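Local coordinates for protein response regulator FixJ (PDB 5XSO) that acts, once activated by the oxygen sensor kinase FixL, as a transcriptional regulator that induces the nitrogen-fixation genes nifA and fixK, at residues Asp22-Ala25 with Met26-Ser29; Phe32-Ser36 with Ala37-Val41; Lys115-Asp119 with Asp120-Ala124; Ile74-Leu77 with Lys78-Ala82. All blocks are in the same frame, centred on the assembly; numbering follows the deposited sequence.

Contact 1 of 4, residues Asp22-Ala25 with Met26-Ser29; sequences DDAA and MRDS
With CG of Asp23 anti to its own nitrogen (chi1 172°) and CG of Met26 on the side of its own N (chi1 -68°), the carboxylate and the thioether chain meet at about a right angle. Asp23 OD1 lies 3.3 Å from Met26 CG. The other oxygen faces the start of helix 24-36. Asp23 OD2 accepts from Ala25 N at 2.6 Å, a bond that comes in from above the carboxylate plane. Met26 N gives the same oxygen, Asp23 OD2, a weak bond at 3.3 Å. Asp23 is thus the N-cap, and its side chain caps Ala25 N and, weakly, Met26 N. Its carbonyl opens the helical ladder, with Arg27 N to Asp23 O at 3.0 Å. A lysine in place of Asp23 would probably leave these two N-H groups without their acceptor and fray the helix start.

Arg27 folds back over the same turn. One face of its guanidinium rests on Ala24 CA. Its NH1 donates to the carbonyl of Asp21, and Arg27 NH2 holds a water at 3.0 Å that donates weakly to Asp22 O. Met26 leads away to touch Lys115. Asp23 N bonds to Asp21 OD1, so the cap adjoins the acidic cluster. Asp21 and Asp22 probably bind magnesium. This is the N-capped first helix after the first strand of a CheY-like receiver domain, beside its acidic metal site.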
loop_
_atom_site.group_PDB
_atom_site.type_symbol
_atom_site.label_atom_id
_atom_site.label_comp_id
_atom_site.label_asym_id
_atom_site.label_seq_id
_atom_site.Cartn_x
_atom_site.Cartn_y
_atom_site.Cartn_z
ATOM N N ASP A 22 -12.899 5.169 -19.156
ATOM C CA ASP A 22 -13.947 6.052 -19.662
ATOM C C ASP A 22 -14.643 5.480 -20.899
ATOM O O ASP A 22 -15.603 6.084 -21.375
ATOM C CB ASP A 22 -13.376 7.452 -19.947
ATOM C CG ASP A 22 -12.394 7.462 -21.074
ATOM O OD1 ASP A 22 -11.544 6.529 -21.155
ATOM O OD2 ASP A 22 -12.463 8.424 -21.873
ATOM N N ASP A 23 -14.210 4.326 -21.412
ATOM C CA ASP A 23 -14.835 3.700 -22.584
ATOM C C ASP A 23 -15.965 2.790 -22.152
ATOM O O ASP A 23 -15.726 1.756 -21.512
ATOM C CB ASP A 23 -13.805 2.903 -23.386
ATOM C CG ASP A 23 -14.444 2.065 -24.531
ATOM O OD1 ASP A 23 -13.686 1.507 -25.341
ATOM O OD2 ASP A 23 -15.660 1.973 -24.661
ATOM N N ALA A 24 -17.198 3.136 -22.563
ATOM C CA ALA A 24 -18.365 2.352 -22.181
ATOM C C ALA A 24 -18.240 0.888 -22.626
ATOM O O ALA A 24 -18.628 -0.024 -21.890
ATOM C CB ALA A 24 -19.631 2.994 -22.773
ATOM N N ALA A 25 -17.721 0.646 -23.830
ATOM C CA ALA A 25 -17.671 -0.735 -24.331
ATOM C C ALA A 25 -16.647 -1.568 -23.561
ATOM O O ALA A 25 -16.861 -2.767 -23.340
ATOM C CB ALA A 25 -17.332 -0.757 -25.828
ATOM N N MET A 26 -15.522 -0.950 -23.154
ATOM C CA MET A 26 -14.595 -1.644 -22.246
ATOM C C MET A 26 -15.269 -1.975 -20.923
ATOM O O MET A 26 -15.134 -3.098 -20.424
ATOM C CB MET A 26 -13.325 -0.825 -21.970
ATOM C CG MET A 26 -12.436 -0.685 -23.221
ATOM S SD MET A 26 -11.562 -2.275 -23.521
ATOM C CE MET A 26 -11.042 -2.753 -21.885
ATOM N N ARG A 27 -15.945 -0.978 -20.304
ATOM C CA ARG A 27 -16.633 -1.224 -19.029
ATOM C C ARG A 27 -17.618 -2.370 -19.168
ATOM O O ARG A 27 -17.636 -3.280 -18.338
ATOM C CB ARG A 27 -17.355 0.033 -18.507
ATOM C CG ARG A 27 -16.314 1.131 -18.040
ATOM C CD ARG A 27 -17.017 2.255 -17.195
ATOM N NE ARG A 27 -18.253 2.750 -17.807
ATOM C CZ ARG A 27 -18.303 3.739 -18.700
ATOM N NH1 ARG A 27 -17.193 4.354 -19.103
ATOM N NH2 ARG A 27 -19.469 4.120 -19.184
ATOM N N ASP A 28 -18.433 -2.355 -20.225
ATOM C CA ASP A 28 -19.380 -3.457 -20.414
ATOM C C ASP A 28 -18.665 -4.793 -20.568
ATOM O O ASP A 28 -19.106 -5.812 -20.025
ATOM C CB ASP A 28 -20.266 -3.233 -21.654
ATOM C CG ASP A 28 -21.388 -2.244 -21.417
ATOM O OD1 ASP A 28 -21.673 -1.909 -20.253
ATOM O OD2 ASP A 28 -21.934 -1.789 -22.442
ATOM N N SER A 29 -17.597 -4.818 -21.362
ATOM C CA SER A 29 -16.882 -6.067 -21.636
ATOM C C SER A 29 -16.174 -6.606 -20.390
ATOM O O SER A 29 -16.194 -7.820 -20.126
ATOM C CB SER A 29 -15.827 -5.800 -22.745
ATOM O OG SER A 29 -15.066 -6.964 -23.002
HETATM O O HOH W 1 -18.877 6.536 -20.896
#

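Contact 2 of 4, residues Phe32-Ser36 with Ala37-Val41; sequences FLLDS and AGFGV
Leu34 and Val41 make the tight part of this contact, where helix 24-36 ends and the chain turns into strand 40-44. Val41 CG2 lies beside its own backbone N and reaches Leu34 CB at 3.6 Å. The two side chains cross at about a right angle. Phe39 joins less closely, its CD1 4.3 Å from Leu34 CD2. The edge of its ring is turned to the carbonyl oxygen of Leu34. Ile17 and Val19 of strand 16-20 and Ile126 of helix 119-138 cover this apolar group.

The turn itself is a Schellman motif. Phe39 N reaches back to Leu34 O at 3.0 Å, and Gly38 N to Asp35 O at 2.9 Å. The second bond arrives from above the carbonyl plane. Ala37 N still donates to Leu33 O at 3.3 Å. Gly38 has a positive phi of 96°. A CB at these angles would jam against the carbonyl oxygen of Ala37.

The outer side is polar and looser. Asp35 and Ser36 are exposed. A water lies 2.8 Å from Asp35 OD1 and 2.6 Å from Phe39 O and can bridge the two, though other acceptors compete for its protons. Lys14 NZ donates to Ala37 O.

The chemistry therefore splits in two. Backbone bonds close the helix end and take up the carbonyls of Leu33, Leu34 and Asp35, while apolar side chains seat the returning strand against the core. The one carboxylate of the contact, Asp35, and its water lie on the exposed side of this beta-alpha-beta crossover.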
loop_
_atom_site.group_PDB
_atom_site.type_symbol
_atom_site.label_atom_id
_atom_site.label_comp_id
_atom_site.label_asym_id
_atom_site.label_seq_id
_atom_site.Cartn_x
_atom_site.Cartn_y
_atom_site.Cartn_z
ATOM N N PHE A 32 -18.799 -7.925 -17.883
ATOM C CA PHE A 32 -19.304 -9.255 -18.210
ATOM C C PHE A 32 -18.269 -10.342 -17.903
ATOM O O PHE A 32 -18.582 -11.341 -17.219
ATOM C CB PHE A 32 -19.749 -9.308 -19.672
ATOM C CG PHE A 32 -20.600 -10.507 -19.978
ATOM C CD1 PHE A 32 -20.022 -11.651 -20.548
ATOM C CD2 PHE A 32 -21.969 -10.517 -19.623
ATOM C CE1 PHE A 32 -20.850 -12.802 -20.816
ATOM C CE2 PHE A 32 -22.804 -11.679 -19.866
ATOM C CZ PHE A 32 -22.222 -12.797 -20.470
ATOM N N LEU A 33 -17.049 -10.194 -18.411
ATOM C CA LEU A 33 -16.066 -11.265 -18.249
ATOM C C LEU A 33 -15.640 -11.471 -16.792
ATOM O O LEU A 33 -15.236 -12.577 -16.417
ATOM C CB LEU A 33 -14.818 -10.982 -19.114
ATOM C CG LEU A 33 -13.754 -9.979 -18.659
ATOM C CD1 LEU A 33 -12.679 -10.577 -17.697
ATOM C CD2 LEU A 33 -12.992 -9.342 -19.914
ATOM N N LEU A 34 -15.590 -10.411 -15.981
ATOM C CA LEU A 34 -15.183 -10.615 -14.597
ATOM C C LEU A 34 -16.276 -11.368 -13.832
ATOM O O LEU A 34 -15.985 -12.198 -12.956
ATOM C CB LEU A 34 -14.903 -9.254 -13.964
ATOM C CG LEU A 34 -13.669 -8.548 -14.602
ATOM C CD1 LEU A 34 -13.614 -7.092 -14.071
ATOM C CD2 LEU A 34 -12.422 -9.301 -14.249
ATOM N N ASP A 35 -17.535 -11.073 -14.151
ATOM C CA ASP A 35 -18.623 -11.796 -13.499
ATOM C C ASP A 35 -18.560 -13.278 -13.839
ATOM O O ASP A 35 -18.761 -14.133 -12.965
ATOM C CB ASP A 35 -19.974 -11.235 -13.914
ATOM C CG ASP A 35 -21.113 -11.941 -13.164
ATOM O OD1 ASP A 35 -21.157 -11.853 -11.930
ATOM O OD2 ASP A 35 -21.861 -12.659 -13.826
ATOM N N SER A 36 -18.292 -13.600 -15.120
ATOM C CA SER A 36 -18.192 -15.006 -15.512
ATOM C C SER A 36 -17.085 -15.725 -14.767
ATOM O O SER A 36 -17.186 -16.935 -14.533
ATOM C CB SER A 36 -17.990 -15.189 -17.019
ATOM O OG SER A 36 -18.941 -14.437 -17.765
ATOM N N ALA A 37 -16.035 -15.012 -14.407
ATOM C CA ALA A 37 -14.973 -15.621 -13.639
ATOM C C ALA A 37 -15.269 -15.654 -12.140
ATOM O O ALA A 37 -14.463 -16.200 -11.381
ATOM C CB ALA A 37 -13.656 -14.885 -13.931
ATOM N N GLY A 38 -16.353 -15.050 -11.681
ATOM C CA GLY A 38 -16.708 -15.130 -10.278
ATOM C C GLY A 38 -16.251 -13.971 -9.412
ATOM O O GLY A 38 -16.369 -14.060 -8.181
ATOM N N PHE A 39 -15.786 -12.872 -9.999
ATOM C CA PHE A 39 -15.399 -11.690 -9.229
ATOM C C PHE A 39 -16.578 -10.747 -9.002
ATOM O O PHE A 39 -17.451 -10.637 -9.855
ATOM C CB PHE A 39 -14.317 -10.922 -10.007
ATOM C CG PHE A 39 -13.049 -11.674 -10.114
ATOM C CD1 PHE A 39 -12.733 -12.344 -11.278
ATOM C CD2 PHE A 39 -12.161 -11.728 -9.023
ATOM C CE1 PHE A 39 -11.588 -13.053 -11.396
ATOM C CE2 PHE A 39 -10.979 -12.426 -9.134
ATOM C CZ PHE A 39 -10.671 -13.085 -10.309
ATOM N N GLY A 40 -16.534 -9.979 -7.924
ATOM C CA GLY A 40 -17.383 -8.797 -7.806
ATOM C C GLY A 40 -16.753 -7.572 -8.477
ATOM O O GLY A 40 -15.525 -7.455 -8.562
ATOM N N VAL A 41 -17.593 -6.644 -8.948
ATOM C CA VAL A 41 -17.138 -5.516 -9.780
ATOM C C VAL A 41 -17.839 -4.216 -9.382
ATOM O O VAL A 41 -19.053 -4.191 -9.135
ATOM C CB VAL A 41 -17.363 -5.781 -11.282
ATOM C CG1 VAL A 41 -16.661 -4.712 -12.125
ATOM C CG2 VAL A 41 -16.817 -7.170 -11.709
HETATM O O HOH W 2 -19.705 -9.671 -10.825
#

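Contact 3 of 4, residues Lys115-Asp119 with Asp120-Ala124; sequences KPFED and DRLTA
The entry to helix 119-138, the last helix of the receiver fold, is formed here by the loop that follows strand 111-114. Phe117 of the loop packs on Leu122 of the first turns. Its ring atom CE1 lies 3.7 Å from Leu122 CD2 and 3.8 Å from Leu122 CB. The methyl meets the ring at a slant, and the two side chains cross obliquely. Phe117 CG sits between its own N and carbonyl carbon (chi1 57°), which sets the ring against Leu122. Leu122 carries CG anti to its own N (chi1 -180°), and from there its CD2 branch reaches the ring. Met92 of strand 89-93 also touches the ring, and Leu30, Leu90 and Leu113 touch Leu122.

Glu118 holds the N-cap position. Its carbonyl oxygen, Glu118 O, takes two weak bonds, from Arg121 N at 3.1 Å and from Leu122 N at 3.4 Å. The next carbonyl is met more firmly, with Thr123 N 3.1 Å from Asp119 O and the donor in the carbonyl plane. The Thr123 hydroxyl lies close to both Asp119 O and Asp120 O. Thr123 also touches Leu33, Ala37 and Phe39.

Three acidic residues, Glu118, Asp119 and Asp120, thus stand at the amino end of the helix, where the helix dipole would probably favour their negative charge. The apolar pair lies on another flank, so the helix start joins a charged surface to the hydrophobic core.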
loop_
_atom_site.group_PDB
_atom_site.type_symbol
_atom_site.label_atom_id
_atom_site.label_comp_id
_atom_site.label_asym_id
_atom_site.label_seq_id
_atom_site.Cartn_x
_atom_site.Cartn_y
_atom_site.Cartn_z
ATOM N N LYS A 115 -3.747 -3.992 -24.947
ATOM C CA LYS A 115 -4.990 -4.330 -25.638
ATOM C C LYS A 115 -4.722 -4.641 -27.109
ATOM O O LYS A 115 -3.798 -4.090 -27.712
ATOM C CB LYS A 115 -5.978 -3.173 -25.544
ATOM C CG LYS A 115 -6.362 -2.785 -24.054
ATOM C CD LYS A 115 -6.864 -1.351 -23.962
ATOM C CE LYS A 115 -8.165 -1.229 -24.724
ATOM N NZ LYS A 115 -8.775 0.116 -24.556
ATOM N N PRO A 116 -5.535 -5.501 -27.728
ATOM C CA PRO A 116 -6.602 -6.306 -27.099
ATOM C C PRO A 116 -5.973 -7.459 -26.321
ATOM O O PRO A 116 -4.941 -7.985 -26.748
ATOM C CB PRO A 116 -7.402 -6.816 -28.292
ATOM C CG PRO A 116 -6.330 -6.970 -29.400
ATOM C CD PRO A 116 -5.416 -5.745 -29.172
ATOM N N PHE A 117 -6.590 -7.875 -25.218
ATOM C CA PHE A 117 -6.066 -8.988 -24.438
ATOM C C PHE A 117 -7.173 -10.028 -24.254
ATOM O O PHE A 117 -8.375 -9.724 -24.322
ATOM C CB PHE A 117 -5.458 -8.461 -23.070
ATOM C CG PHE A 117 -6.433 -7.676 -22.230
ATOM C CD1 PHE A 117 -7.450 -8.326 -21.517
ATOM C CD2 PHE A 117 -6.360 -6.293 -22.203
ATOM C CE1 PHE A 117 -8.350 -7.608 -20.749
ATOM C CE2 PHE A 117 -7.251 -5.536 -21.437
ATOM C CZ PHE A 117 -8.254 -6.199 -20.714
ATOM N N GLU A 118 -6.778 -11.257 -23.949
ATOM C CA GLU A 118 -7.751 -12.321 -23.694
ATOM C C GLU A 118 -8.322 -12.240 -22.284
ATOM O O GLU A 118 -7.621 -11.834 -21.341
ATOM C CB GLU A 118 -7.090 -13.680 -23.890
ATOM C CG GLU A 118 -6.446 -13.865 -25.264
ATOM C CD GLU A 118 -7.455 -14.160 -26.367
ATOM O OE1 GLU A 118 -7.035 -14.363 -27.533
ATOM O OE2 GLU A 118 -8.669 -14.198 -26.075
ATOM N N ASP A 119 -9.598 -12.651 -22.143
ATOM C CA ASP A 119 -10.282 -12.627 -20.841
ATOM C C ASP A 119 -9.460 -13.349 -19.788
ATOM O O ASP A 119 -9.327 -12.885 -18.642
ATOM C CB ASP A 119 -11.675 -13.305 -20.909
ATOM C CG ASP A 119 -12.672 -12.591 -21.809
ATOM O OD1 ASP A 119 -12.351 -11.539 -22.355
ATOM O OD2 ASP A 119 -13.810 -13.114 -21.982
ATOM N N ASP A 120 -8.910 -14.510 -20.145
ATOM C CA ASP A 120 -8.256 -15.340 -19.135
ATOM C C ASP A 120 -6.909 -14.788 -18.726
ATOM O O ASP A 120 -6.430 -15.091 -17.617
ATOM C CB ASP A 120 -8.067 -16.767 -19.642
ATOM C CG ASP A 120 -9.343 -17.583 -19.638
ATOM O OD1 ASP A 120 -10.455 -17.133 -19.177
ATOM O OD2 ASP A 120 -9.236 -18.714 -20.156
ATOM N N ARG A 121 -6.245 -14.028 -19.611
ATOM C CA ARG A 121 -5.006 -13.386 -19.211
ATOM C C ARG A 121 -5.263 -12.353 -18.118
ATOM O O ARG A 121 -4.473 -12.243 -17.161
ATOM C CB ARG A 121 -4.336 -12.734 -20.423
ATOM C CG ARG A 121 -3.046 -12.022 -20.094
ATOM C CD ARG A 121 -1.886 -12.863 -20.357
ATOM N NE ARG A 121 -0.692 -12.051 -20.597
ATOM C CZ ARG A 121 0.193 -11.730 -19.656
ATOM N NH1 ARG A 121 0.004 -12.150 -18.410
ATOM N NH2 ARG A 121 1.263 -10.993 -19.957
ATOM N N LEU A 122 -6.350 -11.583 -18.244
ATOM C CA LEU A 122 -6.698 -10.630 -17.187
ATOM C C LEU A 122 -7.034 -11.365 -15.896
ATOM O O LEU A 122 -6.548 -11.002 -14.823
ATOM C CB LEU A 122 -7.893 -9.769 -17.600
ATOM C CG LEU A 122 -8.353 -8.729 -16.575
ATOM C CD1 LEU A 122 -7.168 -7.845 -16.056
ATOM C CD2 LEU A 122 -9.511 -7.911 -17.211
ATOM N N THR A 123 -7.881 -12.404 -15.971
ATOM C CA THR A 123 -8.346 -12.965 -14.703
ATOM C C THR A 123 -7.206 -13.689 -13.985
ATOM O O THR A 123 -7.078 -13.579 -12.759
ATOM C CB THR A 123 -9.572 -13.873 -14.903
ATOM O OG1 THR A 123 -9.297 -14.838 -15.907
ATOM C CG2 THR A 123 -10.839 -13.061 -15.301
ATOM N N ALA A 124 -6.302 -14.339 -14.728
ATOM C CA ALA A 124 -5.107 -14.907 -14.103
ATOM C C ALA A 124 -4.227 -13.831 -13.477
ATOM O O ALA A 124 -3.597 -14.050 -12.432
ATOM C CB ALA A 124 -4.282 -15.686 -15.129
#

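Contact 4 of 4, residues Ile74-Leu77 with Lys78-Ala82; sequences IELL and KRMKA
Lys78 lies alongside Ile74 on helix 73-82, the helix of a beta-alpha-beta unit in the receiver domain. Its CE meets Ile74 CG2 at 3.7 Å, and the two chains point the same way. The Lys78 chain is extended beyond CG, and its aliphatic end lies along the Ile74 CG2 methyl.

Arg79 comes next and forms the salt bridge of the contact. Its chain bends at chi2 and chi3, which brings the guanidinium back to Glu75. Glu75 CG is anti to its own N (chi1 -171°), and its chain bends at chi2 to meet it. The planes of the two charged groups stand 70° apart. With an alanine at Glu75, the Arg79 guanidinium would probably lose its carboxylate mate and be freer to turn.

Met80 is buried and lies side by side with Leu76, CG to Leu76 CD1 at 4.1 Å. Phe50 touches both, and Ile89 of strand 89-93 touches Met80. Lys81 runs along the Leu77 carbonyl, with CG 3.2 Å from Leu77 O, and its NZ bonds to Leu107 O.

Regular i to i+4 backbone bonds tie the turns together. The carboxylate of Glu75 approaches the edge of the Arg79 guanidinium, with Glu75 OE2 3.0 Å from Arg79 NH1.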
loop_
_atom_site.group_PDB
_atom_site.type_symbol
_atom_site.label_atom_id
_atom_site.label_comp_id
_atom_site.label_asym_id
_atom_site.label_seq_id
_atom_site.Cartn_x
_atom_site.Cartn_y
_atom_site.Cartn_z
ATOM N N ILE A 74 0.091 7.363 -14.332
ATOM C CA ILE A 74 1.008 7.965 -13.370
ATOM C C ILE A 74 0.235 8.656 -12.254
ATOM O O ILE A 74 0.564 8.514 -11.070
ATOM C CB ILE A 74 1.957 8.951 -14.070
ATOM C CG1 ILE A 74 2.971 8.199 -14.925
ATOM C CG2 ILE A 74 2.670 9.847 -13.036
ATOM C CD1 ILE A 74 3.848 9.143 -15.734
ATOM N N GLU A 75 -0.770 9.454 -12.618
ATOM C CA GLU A 75 -1.462 10.252 -11.608
ATOM C C GLU A 75 -2.232 9.352 -10.652
ATOM O O GLU A 75 -2.195 9.551 -9.424
ATOM C CB GLU A 75 -2.393 11.263 -12.284
ATOM C CG GLU A 75 -3.019 12.335 -11.335
ATOM C CD GLU A 75 -1.988 13.179 -10.550
ATOM O OE1 GLU A 75 -1.553 14.244 -11.062
ATOM O OE2 GLU A 75 -1.633 12.791 -9.410
ATOM N N LEU A 76 -2.920 8.344 -11.205
ATOM C CA LEU A 76 -3.614 7.361 -10.384
ATOM C C LEU A 76 -2.667 6.751 -9.361
ATOM O O LEU A 76 -2.943 6.755 -8.153
ATOM C CB LEU A 76 -4.196 6.278 -11.284
ATOM C CG LEU A 76 -4.900 5.165 -10.514
ATOM C CD1 LEU A 76 -6.068 5.753 -9.786
ATOM C CD2 LEU A 76 -5.317 4.020 -11.461
ATOM N N LEU A 77 -1.515 6.263 -9.828
ATOM C CA LEU A 77 -0.552 5.655 -8.914
ATOM C C LEU A 77 -0.044 6.665 -7.882
ATOM O O LEU A 77 0.065 6.343 -6.690
ATOM C CB LEU A 77 0.607 5.055 -9.709
ATOM C CG LEU A 77 0.565 3.547 -9.952
ATOM C CD1 LEU A 77 0.691 2.835 -8.608
ATOM C CD2 LEU A 77 -0.713 3.135 -10.666
ATOM N N LYS A 78 0.251 7.898 -8.302
ATOM C CA LYS A 78 0.699 8.898 -7.327
ATOM C C LYS A 78 -0.352 9.126 -6.245
ATOM O O LYS A 78 -0.019 9.157 -5.054
ATOM C CB LYS A 78 1.069 10.206 -8.032
ATOM C CG LYS A 78 2.421 10.094 -8.715
ATOM C CD LYS A 78 2.980 11.417 -9.201
ATOM C CE LYS A 78 4.254 11.199 -10.025
ATOM N NZ LYS A 78 4.636 12.383 -10.856
ATOM N N ARG A 79 -1.625 9.254 -6.626
ATOM C CA ARG A 79 -2.678 9.428 -5.619
ATOM C C ARG A 79 -2.843 8.184 -4.744
ATOM O O ARG A 79 -3.051 8.301 -3.530
ATOM C CB ARG A 79 -4.021 9.774 -6.282
ATOM C CG ARG A 79 -4.019 10.994 -7.202
ATOM C CD ARG A 79 -4.129 12.317 -6.454
ATOM N NE ARG A 79 -5.328 13.068 -6.851
ATOM C CZ ARG A 79 -5.445 13.773 -7.980
ATOM N NH1 ARG A 79 -4.440 13.824 -8.850
ATOM N NH2 ARG A 79 -6.572 14.427 -8.249
ATOM N N MET A 80 -2.793 6.985 -5.334
ATOM C CA MET A 80 -3.049 5.779 -4.550
ATOM C C MET A 80 -2.027 5.603 -3.448
ATOM O O MET A 80 -2.377 5.203 -2.335
ATOM C CB MET A 80 -3.100 4.549 -5.464
ATOM C CG MET A 80 -4.312 4.648 -6.307
ATOM S SD MET A 80 -5.735 4.170 -5.259
ATOM C CE MET A 80 -5.578 2.359 -5.194
ATOM N N LYS A 81 -0.766 5.899 -3.728
ATOM C CA LYS A 81 0.240 5.739 -2.691
ATOM C C LYS A 81 0.223 6.916 -1.721
ATOM O O LYS A 81 0.517 6.741 -0.530
ATOM C CB LYS A 81 1.617 5.538 -3.324
ATOM C CG LYS A 81 2.047 6.658 -4.225
ATOM C CD LYS A 81 3.163 6.196 -5.162
ATOM C CE LYS A 81 4.448 5.856 -4.402
ATOM N NZ LYS A 81 5.360 5.021 -5.244
ATOM N N ALA A 82 -0.184 8.100 -2.188
ATOM C CA ALA A 82 -0.466 9.180 -1.252
ATOM C C ALA A 82 -1.512 8.748 -0.232
ATOM O O ALA A 82 -1.401 9.079 0.956
ATOM C CB ALA A 82 -0.920 10.434 -2.002
#

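All four contacts belong to the receiver domain. Contacts 1 and 2 are the two ends of helix 24-36, with centres 14 Å apart. Contact 3 touches both. Met26 SD of contact 1 lies 3.8 Å from Lys115 CE, and Ala37 CB of contact 2 lies 3.6 Å from Thr123 CG2. Leu33 CD1 lies 3.9 Å from the same Thr123 CG2, so helix 119-138 packs beside helix 24-36. Contact 4 stands apart, its nearest atoms about 11 Å from contact 1. Contact 1 is at the probable magnesium site, the Asp22 side chain being about 5 Å from that of Asp65. The side chains of Phe117 and Leu76 are each about 8 Å from the Asp65 side chain.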